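Local coordinates for protein alkaline phosphatase PHOX (Pseudomonas fluorescens, PDB 4ALF) that hydrolyses phosphate monoesters as an alkaline phosphatase, probably using its calcium ions together with an oxo-bridged pair of iron ions, at residues Ile491-Asp496 with Gln510-Asp515. Sequence-based numbering, arbitrary orientation.
Sequences ILTDGD and QMLCAD. With CA (calcium ion), chain E; CA (calcium ion), chain F.
The flat amide of Gln510 is held away from Thr493, its OE1 by Arg523 NE and its NE2 by Asn508 O, while Gln510 CG lies 3.6 Å from Thr493 OG1. Reciprocal bonds, Leu512 N to Ile491 O at 2.8 Å and Ile491 N to Leu512 O at 2.9 Å, identify a hydrogen-bonded antiparallel pair. The face carrying Ile491, Leu512 and Ala514 also holds the Thr493 methyl: Ile491 CD1 reaches Ala514 CB at 4.0 Å, and Leu512 CD1 meets Thr493 CG2 at 3.9 Å. On the other face Leu492 and Met511 run side by side, Leu492 CD1 lying 3.9 Å from Met511 SD, against Val547 of the neighbouring sheet. The two strands are the middle pair of a four-stranded antiparallel sheet, consistent with a blade of a beta-propeller. Thr493 ends the pairing: its N donates to Gln510 O at 2.9 Å, and its hydroxyl, set between backbone N and carbonyl carbon (chi1 79°), accepts a hydrogen bond from Gln510 N, 3.0 Å from Thr493 OG1, while also bonding Asn509. A valine here would probably leave Gln510 N without its acceptor and Asn509 OD1 without one partner. Immediately beyond, Asp494 OD2 bridges two calcium ions, which Asp479, Glu387 and Glu532 help to bind; OD1 accepts a hydrogen bond from a calcium-bound water.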
loop_
_atom_site.group_PDB
_atom_site.type_symbol
_atom_site.label_atom_id
_atom_site.label_comp_id
_atom_site.label_asym_id
_atom_site.label_seq_id
_atom_site.Cartn_x
_atom_site.Cartn_y
_atom_site.Cartn_z
ATOM N N ILE A 491 5.172 -8.050 -9.866
ATOM C CA ILE A 491 3.895 -8.364 -9.237
ATOM C C ILE A 491 4.228 -9.062 -7.909
ATOM O O ILE A 491 4.923 -10.102 -7.893
ATOM C CB ILE A 491 3.093 -9.325 -10.149
ATOM C CG1 ILE A 491 2.769 -8.700 -11.520
ATOM C CG2 ILE A 491 1.814 -9.744 -9.453
ATOM C CD1 ILE A 491 2.364 -9.721 -12.572
ATOM N N LEU A 492 3.695 -8.558 -6.816
ATOM C CA LEU A 492 3.976 -9.073 -5.486
ATOM C C LEU A 492 2.701 -9.647 -4.895
ATOM O O LEU A 492 1.621 -9.071 -5.097
ATOM C CB LEU A 492 4.475 -7.934 -4.607
ATOM C CG LEU A 492 5.863 -7.364 -4.919
ATOM C CD1 LEU A 492 5.932 -6.601 -6.224
ATOM C CD2 LEU A 492 6.295 -6.424 -3.798
ATOM N N THR A 493 2.778 -10.774 -4.194
ATOM C CA THR A 493 1.549 -11.410 -3.746
ATOM C C THR A 493 1.329 -11.386 -2.236
ATOM O O THR A 493 2.250 -11.487 -1.414
ATOM C CB THR A 493 1.361 -12.861 -4.292
ATOM O OG1 THR A 493 2.159 -13.822 -3.562
ATOM C CG2 THR A 493 1.739 -12.924 -5.759
ATOM N N ASP A 494 0.061 -11.342 -1.861
ATOM C CA ASP A 494 -0.406 -11.382 -0.486
ATOM C C ASP A 494 -1.638 -12.272 -0.440
ATOM O O ASP A 494 -2.756 -11.817 -0.231
ATOM C CB ASP A 494 -0.782 -9.988 0.017
ATOM C CG ASP A 494 -1.405 -10.003 1.386
ATOM O OD1 ASP A 494 -1.156 -10.952 2.154
ATOM O OD2 ASP A 494 -2.178 -9.076 1.743
ATOM N N GLY A 495 -1.429 -13.562 -0.633
ATOM C CA GLY A 495 -2.518 -14.495 -0.754
ATOM C C GLY A 495 -2.408 -15.624 0.224
ATOM O O GLY A 495 -1.613 -15.626 1.160
ATOM N N ASP A 496 -3.230 -16.613 -0.036
ATOM C CA ASP A 496 -3.280 -17.830 0.751
ATOM C C ASP A 496 -2.001 -18.638 0.457
ATOM O O ASP A 496 -1.667 -18.886 -0.708
ATOM C CB ASP A 496 -4.535 -18.596 0.376
ATOM C CG ASP A 496 -4.769 -19.779 1.276
ATOM O OD1 ASP A 496 -3.890 -20.662 1.285
ATOM O OD2 ASP A 496 -5.832 -19.833 1.933
ATOM N N GLN A 510 5.057 -14.559 -3.002
ATOM C CA GLN A 510 6.028 -14.558 -4.058
ATOM C C GLN A 510 6.012 -13.259 -4.834
ATOM O O GLN A 510 5.139 -12.394 -4.619
ATOM C CB GLN A 510 5.774 -15.739 -4.980
ATOM C CG GLN A 510 4.408 -15.693 -5.616
ATOM C CD GLN A 510 4.008 -17.005 -6.246
ATOM O OE1 GLN A 510 4.120 -17.178 -7.459
ATOM N NE2 GLN A 510 3.565 -17.937 -5.420
ATOM N N MET A 511 6.990 -13.137 -5.723
ATOM C CA MET A 511 7.119 -12.008 -6.636
ATOM C C MET A 511 7.347 -12.574 -8.039
ATOM O O MET A 511 8.141 -13.508 -8.233
ATOM C CB MET A 511 8.281 -11.067 -6.234
ATOM C CG MET A 511 8.384 -9.835 -7.117
ATOM S SD MET A 511 9.372 -8.495 -6.430
ATOM C CE MET A 511 10.981 -9.252 -6.270
ATOM N N LEU A 512 6.622 -12.012 -8.994
ATOM C CA LEU A 512 6.708 -12.389 -10.376
ATOM C C LEU A 512 7.057 -11.189 -11.229
ATOM O O LEU A 512 7.015 -10.046 -10.762
ATOM C CB LEU A 512 5.367 -13.002 -10.840
ATOM C CG LEU A 512 4.829 -14.150 -9.952
ATOM C CD1 LEU A 512 3.756 -13.670 -8.997
ATOM C CD2 LEU A 512 4.258 -15.333 -10.745
ATOM N N CYS A 513 7.435 -11.460 -12.469
ATOM C CA CYS A 513 7.803 -10.424 -13.407
ATOM C C CYS A 513 7.021 -10.636 -14.700
ATOM O O CYS A 513 6.932 -11.763 -15.182
ATOM C CB CYS A 513 9.303 -10.437 -13.694
ATOM S SG CYS A 513 9.898 -8.950 -14.511
ATOM N N ALA A 514 6.480 -9.549 -15.248
ATOM C CA ALA A 514 5.665 -9.612 -16.460
ATOM C C ALA A 514 6.147 -8.645 -17.521
ATOM O O ALA A 514 6.641 -7.559 -17.242
ATOM C CB ALA A 514 4.218 -9.305 -16.124
ATOM N N ASP A 515 5.920 -9.049 -18.772
ATOM C CA ASP A 515 6.106 -8.171 -19.928
ATOM C C ASP A 515 4.721 -7.604 -20.288
ATOM O O ASP A 515 3.869 -8.339 -20.805
ATOM C CB ASP A 515 6.680 -8.970 -21.104
ATOM C CG ASP A 515 6.974 -8.107 -22.304
ATOM O OD1 ASP A 515 6.368 -7.018 -22.420
ATOM O OD2 ASP A 515 7.820 -8.520 -23.129
HETATM CA CA CA E . -3.517 -7.508 0.421
HETATM CA CA CA F . -1.773 -8.055 3.881
HETATM O O HOH W 1 -4.073 -9.396 -0.833
HETATM O O HOH W 2 -2.838 -10.282 4.334
HETATM O O HOH W 3 -5.101 -8.507 2.103
HETATM O O HOH W 4 -2.056 -8.321 6.364
HETATM O O HOH W 5 -0.441 -6.320 4.797
#